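Cellulose hydrolase (Bacillus licheniformis, PDB 4YZT) hydrolyses internal beta-1,4-glucosidic bonds of cellulose as a three-module endoglucanase of glycoside hydrolase family 5. Local coordinates at residues 99-102 with 103-107; 176-179 with 180-183; 25-28 with 29-33. All coordinates share one frame; numbering follows the deposited sequence.

Contact 1: residues 99-102 with 103-107; sequences EVTD and WALER
E99 and W103, one helical turn apart, lie side by side and point the same way, the acidic chain laid over the indole. With CG anti to the backbone N (chi1 172°) and the chain extended beyond it, E99 runs out over the six-membered ring, CG offset toward its rim. This CG makes a CH-pi contact, 3.8 Å from the centroid of the six-membered ring of W103 and over the face. The carboxylate follows almost flat, its plane 15° from that of the indole, with E99 CD 3.6 Å from W103 CZ2; E99 OE1 forms a salt bridge to R96. The carbonyl E99 O also sits over a face of the indole, 3.4 Å from W103 CG, while accepting the helical bond from W103 N at 3.0 Å. D102 accepts the next-turn bond from E106 N at its carbonyl O (2.8 Å); its carboxylate oxygen OD1 lies 4.3 Å from L105 CD1 and forms a salt bridge to K151. Beyond the helical turns, R107 NH1 reaches back to W103 O at 2.9 Å, in the plane of the guanidinium, whose other nitrogens bridge to D61 and E57. Helix 91-105 is the connection between strands 70-73 and 110-114 in a beta-alpha-beta unit of the TIM barrel: T101, A104 and L105 lie against strand 110-114, while V100, W103 and R107 touch helix 57-66.

Contact 2: residues 176-179 with 180-183; sequences REML and NIIR
L179 and R183 meet one turn apart, a methyl group of the leucine lying over the guanidinium of the arginine. From CB the arginine chain starts beside the preceding turn: R183 CB lies 3.5 Å from L179 O, and R183 CG comes closer to the same oxygen, at 3.2 Å. That carbonyl is already engaged by R183 N in a helical hydrogen bond of 2.8 Å, nearly straight at 174°. The bend at chi2 then turns the chain so that the flat group arrives beside L179. There R183 NE is 3.8 Å from L179 CD1, and CZ and NH2 are about as near to that methyl, which stands over one guanidinium face, displaced toward the rim. In L179, CG anti to the backbone N (chi1 178°) together with the turn at chi2 brings CD1 toward the guanidinium. The arginine tip is held, and its rotation fixed, by bonds beyond the two segments: NE forms a salt bridge with D215, NH1 donates to the carbonyls of N189 and R192, and NH2 makes a weak bond to R217 O. Helix 168-184 connects strands 155-158 and 194-196 as a beta-alpha-beta crossover of the TIM barrel, and both L179 and R183 touch V194 of the second strand. Facing helix 130-147, M178 CE approaches I181 CD1 at 4.1 Å, the two chains side by side and pointing the same way; M178 packs on L134, L137 and W141, and I181 on K142. On the more exposed flank R176 and N180 also run alongside, with R176 CG 3.9 Å from N180 ND2 and the guanidinium and amide planes 59° apart.

Contact 3: residues 25-28 with 29-33; sequences ADLL and ENMSP
The carbonyls of A25, D26, L27 and L28 accept from the N of E29, N30, M31 and S32 in turn, i to i+4 bonds that finish helix 24-31 just before strand 34-36, the first of the TIM barrel. The bond from M31 N to L27 O, 2.9 Å long, is bent to 139°, and M31 N also makes a weak bond to L28 O. S32 is the first residue to leave helical backbone angles, yet its N still donates to L28 O at 3.0 Å, ending the ladder before the cis peptide that leads to P33. Among the side chains, L27 and M31 cross at a slant: the thioether M31 SD lies 3.6 Å from L27 CD1 and almost as near to L27 CG. M31 has CG anti to its carbonyl carbon (chi1 -63°) and an extended chi2, which carries the sulfur back alongside the leucine branch. Both residues are buried against V300 of strand 299-303 and I268 of strand 267-272, and M31 also reaches Y110 and V112 of strand 110-114, consistent with the short helix closing the N-terminal end of the barrel. L28 CD1 meets S32 CB at 3.7 Å. The hydroxyl of S32 stands anti to its backbone N (chi1 179°) and bonds to G331 O. At the helix end one water lies 2.9 Å from L28 O and 2.8 Å from S32 O, bridging the two carbonyls.

All three are local contacts within one helix or at its end, in or beside the parallel eight-stranded barrel of the catalytic module, and none touches another. Along the chain contact 3 comes first, on helix 24-31 ahead of the first strand; contact 1 follows on helix 91-105 and contact 2 on helix 168-184. Centres of contacts 1 and 3 are 19 Å apart, those of contacts 1 and 2 24 Å, and those of contacts 2 and 3 25 Å. Contacts 1 and 3 share strand 110-114, packed on by both helices. Contact 3 appears to close the N-terminal end of the barrel, contacts 1 and 2 belong to the surrounding helix layer, and the glycan binds at the opposite, C-terminal end.

Contact 1: residues 99-102 with 103-107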
ATOM      1  N   GLU A  99      14.231  -7.600 -20.595  1.00 13.88           N
ATOM      2  CA  GLU A  99      14.280  -8.915 -19.933  1.00 14.12           C
ATOM      3  C   GLU A  99      13.187  -9.049 -18.872  1.00 16.02           C
ATOM      4  O   GLU A  99      12.440 -10.035 -18.856  1.00 13.51           O
ATOM      5  CB  GLU A  99      15.659  -9.145 -19.301  1.00 15.88           C
ATOM      6  CG  GLU A  99      15.744 -10.400 -18.433  1.00 15.68           C
ATOM      7  CD  GLU A  99      17.162 -10.714 -18.003  1.00 18.54           C
ATOM      8  OE1 GLU A  99      17.738  -9.945 -17.203  1.00 22.04           O
ATOM      9  OE2 GLU A  99      17.707 -11.723 -18.483  1.00 18.65           O
ATOM     10  N   VAL A 100      13.080  -8.050 -17.997  1.00 14.14           N
ATOM     11  CA  VAL A 100      12.090  -8.100 -16.928  1.00 12.12           C
ATOM     12  C   VAL A 100      10.683  -7.988 -17.514  1.00 13.04           C
ATOM     13  O   VAL A 100       9.784  -8.701 -17.095  1.00 11.94           O
ATOM     14  CB  VAL A 100      12.332  -6.991 -15.868  1.00 11.57           C
ATOM     15  CG1 VAL A 100      11.172  -6.893 -14.895  1.00 11.61           C
ATOM     16  CG2 VAL A 100      13.627  -7.255 -15.121  1.00 13.31           C
ATOM     17  N   THR A 101      10.499  -7.125 -18.507  1.00 14.07           N
ATOM     18  CA  THR A 101       9.179  -6.979 -19.111  1.00 13.76           C
ATOM     19  C   THR A 101       8.759  -8.297 -19.776  1.00 12.86           C
ATOM     20  O   THR A 101       7.605  -8.714 -19.654  1.00 11.94           O
ATOM     21  CB  THR A 101       9.132  -5.828 -20.145  1.00 15.30           C
ATOM     22  OG1 THR A 101       9.483  -4.597 -19.506  1.00 18.10           O
ATOM     23  CG2 THR A 101       7.728  -5.673 -20.695  1.00 16.28           C
ATOM     24  N   ASP A 102       9.693  -8.953 -20.460  1.00 14.23           N
ATOM     25  CA  ASP A 102       9.396 -10.224 -21.136  1.00 15.31           C
ATOM     26  C   ASP A 102       9.008 -11.319 -20.140  1.00 14.60           C
ATOM     27  O   ASP A 102       8.070 -12.080 -20.381  1.00 15.32           O
ATOM     28  CB  ASP A 102      10.590 -10.691 -21.974  1.00 15.16           C
ATOM     29  CG  ASP A 102      10.642 -10.032 -23.346  1.00 18.62           C
ATOM     30  OD1 ASP A 102       9.629  -9.435 -23.773  1.00 18.91           O
ATOM     31  OD2 ASP A 102      11.699 -10.119 -24.004  1.00 17.70           O
ATOM     32  N   TRP A 103       9.722 -11.388 -19.019  1.00 13.27           N
ATOM     33  CA  TRP A 103       9.379 -12.339 -17.962  1.00 15.12           C
ATOM     34  C   TRP A 103       7.917 -12.225 -17.539  1.00 13.69           C
ATOM     35  O   TRP A 103       7.223 -13.241 -17.369  1.00 14.54           O
ATOM     36  CB  TRP A 103      10.299 -12.141 -16.744  1.00 14.69           C
ATOM     37  CG  TRP A 103      11.670 -12.719 -16.923  1.00 15.57           C
ATOM     38  CD1 TRP A 103      12.069 -13.639 -17.860  1.00 16.72           C
ATOM     39  CD2 TRP A 103      12.835 -12.412 -16.143  1.00 15.80           C
ATOM     40  NE1 TRP A 103      13.408 -13.932 -17.699  1.00 17.84           N
ATOM     41  CE2 TRP A 103      13.902 -13.181 -16.660  1.00 19.21           C
ATOM     42  CE3 TRP A 103      13.076 -11.563 -15.063  1.00 16.02           C
ATOM     43  CZ2 TRP A 103      15.191 -13.120 -16.125  1.00 18.58           C
ATOM     44  CZ3 TRP A 103      14.347 -11.505 -14.536  1.00 17.32           C
ATOM     45  CH2 TRP A 103      15.389 -12.277 -15.065  1.00 14.64           C
ATOM     46  N   ALA A 104       7.442 -10.990 -17.378  1.00 12.43           N
ATOM     47  CA  ALA A 104       6.064 -10.772 -16.973  1.00 12.33           C
ATOM     48  C   ALA A 104       5.133 -11.172 -18.115  1.00 13.55           C
ATOM     49  O   ALA A 104       4.136 -11.872 -17.908  1.00 14.04           O
ATOM     50  CB  ALA A 104       5.844  -9.310 -16.576  1.00 13.34           C
ATOM     51  N   LEU A 105       5.459 -10.732 -19.329  1.00 12.19           N
ATOM     52  CA  LEU A 105       4.574 -11.015 -20.457  1.00 14.05           C
ATOM     53  C   LEU A 105       4.469 -12.509 -20.731  1.00 14.90           C
ATOM     54  O   LEU A 105       3.406 -13.013 -21.119  1.00 13.56           O
ATOM     55  CB  LEU A 105       5.059 -10.301 -21.719  1.00 14.18           C
ATOM     56  CG  LEU A 105       4.843  -8.794 -21.756  1.00 14.66           C
ATOM     57  CD1 LEU A 105       5.602  -8.212 -22.948  1.00 14.53           C
ATOM     58  CD2 LEU A 105       3.357  -8.487 -21.868  1.00 13.21           C
ATOM     59  N   GLU A 106       5.559 -13.238 -20.541  1.00 13.72           N
ATOM     60  CA  GLU A 106       5.546 -14.664 -20.826  0.61 15.45           C
ATOM     61  C   GLU A 106       4.714 -15.436 -19.800  1.00 16.47           C
ATOM     62  O   GLU A 106       4.384 -16.602 -20.007  1.00 16.58           O
ATOM     63  CB  GLU A 106       6.977 -15.199 -20.891  0.61 17.71           C
ATOM     64  CG  GLU A 106       7.718 -14.669 -22.106  0.61 18.66           C
ATOM     65  CD  GLU A 106       9.206 -14.924 -22.065  0.61 21.44           C
ATOM     66  OE1 GLU A 106       9.681 -15.575 -21.109  0.61 22.79           O
ATOM     67  OE2 GLU A 106       9.896 -14.476 -23.005  0.61 21.25           O
ATOM     68  N   ARG A 107       4.367 -14.780 -18.699  1.00 13.84           N
ATOM     69  CA  ARG A 107       3.480 -15.373 -17.696  1.00 16.28           C
ATOM     70  C   ARG A 107       2.033 -14.943 -17.928  1.00 15.06           C
ATOM     71  O   ARG A 107       1.173 -15.122 -17.066  1.00 15.53           O
ATOM     72  CB  ARG A 107       3.949 -15.006 -16.286  1.00 15.32           C
ATOM     73  CG  ARG A 107       5.011 -15.978 -15.824  1.00 19.02           C
ATOM     74  CD  ARG A 107       6.196 -15.335 -15.182  1.00 20.77           C
ATOM     75  NE  ARG A 107       7.206 -16.352 -14.901  1.00 20.88           N
ATOM     76  CZ  ARG A 107       8.358 -16.465 -15.554  1.00 19.37           C
ATOM     77  NH1 ARG A 107       8.670 -15.601 -16.521  1.00 14.32           N
ATOM     78  NH2 ARG A 107       9.202 -17.435 -15.227  1.00 16.68           N
TER

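Contact 2: residues 176-179 with 180-183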
ATOM      1  N   ARG A 176      -0.237  14.710 -25.117  1.00 13.95           N
ATOM      2  CA  ARG A 176      -0.508  14.702 -26.545  1.00 16.75           C
ATOM      3  C   ARG A 176       0.757  14.432 -27.362  1.00 17.82           C
ATOM      4  O   ARG A 176       0.730  13.671 -28.326  1.00 16.89           O
ATOM      5  CB  ARG A 176      -1.139  16.039 -26.969  1.00 15.54           C
ATOM      6  CG  ARG A 176      -1.455  16.123 -28.463  1.00 25.77           C
ATOM      7  CD  ARG A 176      -2.278  17.360 -28.831  1.00 28.25           C
ATOM      8  NE  ARG A 176      -1.649  18.620 -28.431  1.00 28.80           N
ATOM      9  CZ  ARG A 176      -2.001  19.316 -27.357  1.00 29.17           C
ATOM     10  NH1 ARG A 176      -2.983  18.877 -26.585  1.00 24.84           N
ATOM     11  NH2 ARG A 176      -1.384  20.459 -27.060  1.00 31.61           N
ATOM     12  N   GLU A 177       1.860  15.069 -26.978  1.00 18.09           N
ATOM     13  CA  GLU A 177       3.095  14.977 -27.741  1.00 18.91           C
ATOM     14  C   GLU A 177       3.744  13.612 -27.603  1.00 19.18           C
ATOM     15  O   GLU A 177       4.232  13.053 -28.587  1.00 20.91           O
ATOM     16  CB  GLU A 177       4.074  16.067 -27.312  1.00 23.65           C
ATOM     17  CG  GLU A 177       3.627  17.464 -27.702  1.00 29.67           C
ATOM     18  CD  GLU A 177       3.673  17.683 -29.196  1.00 36.72           C
ATOM     19  OE1 GLU A 177       4.780  17.577 -29.770  1.00 40.71           O
ATOM     20  OE2 GLU A 177       2.609  17.952 -29.798  1.00 36.73           O
ATOM     21  N   MET A 178       3.742  13.071 -26.391  1.00 18.70           N
ATOM     22  CA  MET A 178       4.304  11.745 -26.165  1.00 16.12           C
ATOM     23  C   MET A 178       3.438  10.682 -26.829  1.00 16.02           C
ATOM     24  O   MET A 178       3.956   9.739 -27.421  1.00 15.97           O
ATOM     25  CB  MET A 178       4.457  11.457 -24.665  1.00 14.16           C
ATOM     26  CG  MET A 178       5.443  12.400 -23.961  1.00 12.69           C
ATOM     27  SD  MET A 178       7.040  12.514 -24.800  1.00 16.88           S
ATOM     28  CE  MET A 178       7.003  14.195 -25.384  1.00 22.33           C
ATOM     29  N   LEU A 179       2.119  10.833 -26.743  1.00 16.75           N
ATOM     30  CA  LEU A 179       1.222   9.899 -27.422  1.00 16.23           C
ATOM     31  C   LEU A 179       1.442   9.926 -28.947  1.00 16.76           C
ATOM     32  O   LEU A 179       1.475   8.876 -29.591  1.00 17.78           O
ATOM     33  CB  LEU A 179      -0.234  10.207 -27.084  1.00 14.61           C
ATOM     34  CG  LEU A 179      -1.270   9.327 -27.785  1.00 20.48           C
ATOM     35  CD1 LEU A 179      -1.189   7.891 -27.273  1.00 17.33           C
ATOM     36  CD2 LEU A 179      -2.666   9.890 -27.604  1.00 24.65           C
ATOM     37  N   ASN A 180       1.618  11.118 -29.518  1.00 16.87           N
ATOM     38  CA  ASN A 180       1.860  11.250 -30.961  1.00 18.81           C
ATOM     39  C   ASN A 180       3.159  10.569 -31.373  1.00 19.60           C
ATOM     40  O   ASN A 180       3.233   9.897 -32.406  1.00 21.31           O
ATOM     41  CB  ASN A 180       1.887  12.723 -31.391  1.00 22.10           C
ATOM     42  CG  ASN A 180       0.493  13.341 -31.451  1.00 25.32           C
ATOM     43  OD1 ASN A 180      -0.510  12.628 -31.434  1.00 27.44           O
ATOM     44  ND2 ASN A 180       0.429  14.669 -31.522  1.00 25.04           N
ATOM     45  N   ILE A 181       4.184  10.730 -30.551  1.00 16.90           N
ATOM     46  CA  ILE A 181       5.442  10.033 -30.787  1.00 17.62           C
ATOM     47  C   ILE A 181       5.248   8.510 -30.786  1.00 15.57           C
ATOM     48  O   ILE A 181       5.728   7.815 -31.681  1.00 17.39           O
ATOM     49  CB  ILE A 181       6.486  10.445 -29.739  1.00 19.37           C
ATOM     50  CG1 ILE A 181       7.088  11.798 -30.129  1.00 21.83           C
ATOM     51  CG2 ILE A 181       7.570   9.375 -29.589  1.00 18.94           C
ATOM     52  CD1 ILE A 181       7.753  12.490 -28.997  1.00 21.57           C
ATOM     53  N   ILE A 182       4.526   8.002 -29.796  1.00 15.63           N
ATOM     54  CA  ILE A 182       4.250   6.566 -29.719  1.00 16.18           C
ATOM     55  C   ILE A 182       3.465   6.088 -30.954  1.00 16.27           C
ATOM     56  O   ILE A 182       3.844   5.115 -31.616  1.00 17.90           O
ATOM     57  CB  ILE A 182       3.483   6.228 -28.425  1.00 14.04           C
ATOM     58  CG1 ILE A 182       4.428   6.377 -27.231  1.00 13.10           C
ATOM     59  CG2 ILE A 182       2.931   4.810 -28.489  1.00 15.06           C
ATOM     60  CD1 ILE A 182       3.768   6.385 -25.844  1.00 12.94           C
ATOM     61  N   ARG A 183       2.377   6.782 -31.272  1.00 18.01           N
ATOM     62  CA  ARG A 183       1.573   6.422 -32.436  1.00 20.08           C
ATOM     63  C   ARG A 183       2.396   6.461 -33.721  1.00 21.18           C
ATOM     64  O   ARG A 183       2.267   5.589 -34.578  1.00 21.55           O
ATOM     65  CB  ARG A 183       0.365   7.348 -32.562  1.00 19.65           C
ATOM     66  CG  ARG A 183      -0.628   7.205 -31.411  1.00 21.18           C
ATOM     67  CD  ARG A 183      -1.159   5.776 -31.302  1.00 21.69           C
ATOM     68  NE  ARG A 183      -2.161   5.679 -30.242  1.00 20.42           N
ATOM     69  CZ  ARG A 183      -2.197   4.726 -29.312  1.00 19.33           C
ATOM     70  NH1 ARG A 183      -1.289   3.746 -29.307  1.00 15.80           N
ATOM     71  NH2 ARG A 183      -3.150   4.757 -28.388  1.00 16.33           N
TER

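Contact 3: residues 25-28 with 29-33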
ATOM      1  N   ALA A  25     -15.172  -2.425 -19.269  1.00 14.36           N
ATOM      2  CA  ALA A  25     -15.462  -3.730 -18.668  1.00 15.11           C
ATOM      3  C   ALA A  25     -14.462  -4.787 -19.132  1.00 15.45           C
ATOM      4  O   ALA A  25     -14.056  -5.663 -18.354  1.00 18.50           O
ATOM      5  CB  ALA A  25     -16.891  -4.161 -18.984  1.00 15.31           C
ATOM      6  N   ASP A  26     -14.078  -4.712 -20.403  1.00 13.62           N
ATOM      7  CA  ASP A  26     -13.067  -5.598 -20.956  1.00 15.81           C
ATOM      8  C   ASP A  26     -11.735  -5.457 -20.203  1.00 14.84           C
ATOM      9  O   ASP A  26     -11.090  -6.455 -19.884  1.00 17.75           O
ATOM     10  CB  ASP A  26     -12.866  -5.308 -22.446  1.00 19.53           C
ATOM     11  CG  ASP A  26     -14.051  -5.755 -23.303  1.00 28.11           C
ATOM     12  OD1 ASP A  26     -14.797  -6.681 -22.891  1.00 25.15           O
ATOM     13  OD2 ASP A  26     -14.230  -5.176 -24.401  1.00 31.76           O
ATOM     14  N   LEU A  27     -11.325  -4.220 -19.925  1.00 14.35           N
ATOM     15  CA  LEU A  27     -10.058  -3.995 -19.231  1.00 12.11           C
ATOM     16  C   LEU A  27     -10.114  -4.542 -17.806  1.00 13.58           C
ATOM     17  O   LEU A  27      -9.142  -5.123 -17.327  1.00 13.80           O
ATOM     18  CB  LEU A  27      -9.677  -2.502 -19.197  1.00 11.93           C
ATOM     19  CG  LEU A  27      -8.193  -2.288 -18.909  1.00 13.78           C
ATOM     20  CD1 LEU A  27      -7.389  -2.600 -20.156  1.00 14.66           C
ATOM     21  CD2 LEU A  27      -7.871  -0.872 -18.370  1.00 11.91           C
ATOM     22  N   LEU A  28     -11.248  -4.345 -17.133  1.00 12.55           N
ATOM     23  CA  LEU A  28     -11.434  -4.855 -15.778  1.00 13.52           C
ATOM     24  C   LEU A  28     -11.318  -6.375 -15.795  1.00 12.73           C
ATOM     25  O   LEU A  28     -10.574  -6.951 -15.003  1.00 11.88           O
ATOM     26  CB  LEU A  28     -12.796  -4.431 -15.201  1.00 11.17           C
ATOM     27  CG  LEU A  28     -13.054  -4.843 -13.748  1.00 11.66           C
ATOM     28  CD1 LEU A  28     -12.266  -3.954 -12.777  1.00 12.31           C
ATOM     29  CD2 LEU A  28     -14.543  -4.845 -13.394  1.00 14.05           C
ATOM     30  N   GLU A  29     -12.030  -7.018 -16.719  1.00 15.04           N
ATOM     31  CA  GLU A  29     -12.023  -8.481 -16.823  1.00 15.67           C
ATOM     32  C   GLU A  29     -10.613  -9.023 -17.074  1.00 17.29           C
ATOM     33  O   GLU A  29     -10.219 -10.055 -16.518  1.00 15.93           O
ATOM     34  CB  GLU A  29     -12.974  -8.943 -17.936  1.00 14.38           C
ATOM     35  CG  GLU A  29     -12.860 -10.431 -18.272  1.00 18.82           C
ATOM     36  CD  GLU A  29     -13.314 -11.343 -17.150  1.00 24.85           C
ATOM     37  OE1 GLU A  29     -14.051 -10.882 -16.247  1.00 27.66           O
ATOM     38  OE2 GLU A  29     -12.927 -12.533 -17.168  1.00 28.04           O
ATOM     39  N   ASN A  30      -9.841  -8.315 -17.891  1.00 16.78           N
ATOM     40  CA  ASN A  30      -8.512  -8.792 -18.246  1.00 18.71           C
ATOM     41  C   ASN A  30      -7.413  -8.465 -17.236  1.00 13.82           C
ATOM     42  O   ASN A  30      -6.453  -9.235 -17.126  1.00 14.34           O
ATOM     43  CB  ASN A  30      -8.091  -8.236 -19.607  1.00 23.32           C
ATOM     44  CG  ASN A  30      -8.898  -8.816 -20.749  1.00 28.51           C
ATOM     45  OD1 ASN A  30      -9.470  -9.906 -20.640  1.00 28.03           O
ATOM     46  ND2 ASN A  30      -8.937  -8.091 -21.863  1.00 31.09           N
ATOM     47  N   MET A  31      -7.537  -7.345 -16.509  1.00 11.68           N
ATOM     48  CA  MET A  31      -6.424  -6.856 -15.669  1.00 10.91           C
ATOM     49  C   MET A  31      -6.619  -6.917 -14.132  1.00  9.69           C
ATOM     50  O   MET A  31      -5.640  -6.934 -13.381  1.00 10.76           O
ATOM     51  CB  MET A  31      -6.080  -5.404 -16.045  1.00  9.72           C
ATOM     52  CG  MET A  31      -5.578  -5.204 -17.501  1.00 10.91           C
ATOM     53  SD  MET A  31      -4.902  -3.533 -17.764  1.00 13.80           S
ATOM     54  CE  MET A  31      -3.464  -3.524 -16.689  1.00  9.26           C
ATOM     55  N   SER A  32      -7.854  -6.941 -13.649  1.00 11.23           N
ATOM     56  CA  SER A  32      -8.071  -6.850 -12.197  1.00 11.44           C
ATOM     57  C   SER A  32      -7.940  -8.217 -11.531  1.00  9.80           C
ATOM     58  O   SER A  32      -8.524  -9.180 -12.026  1.00 10.92           O
ATOM     59  CB  SER A  32      -9.457  -6.255 -11.902  1.00 10.08           C
ATOM     60  OG  SER A  32      -9.703  -6.187 -10.510  1.00  9.52           O
ATOM     61  N   PRO A  33      -7.189  -8.317 -10.416  1.00  9.49           N
ATOM     62  CA  PRO A  33      -6.383  -7.305  -9.715  1.00 10.50           C
ATOM     63  C   PRO A  33      -4.935  -7.219 -10.184  1.00 10.88           C
ATOM     64  O   PRO A  33      -4.373  -8.199 -10.671  1.00 10.19           O
ATOM     65  CB  PRO A  33      -6.421  -7.790  -8.265  1.00 10.97           C
ATOM     66  CG  PRO A  33      -6.409  -9.274  -8.387  1.00  9.41           C
ATOM     67  CD  PRO A  33      -7.184  -9.596  -9.681  1.00 10.60           C
TER
HETATM   68  O   HOH W   1     -10.871  -9.476 -13.556  1.00 14.61           O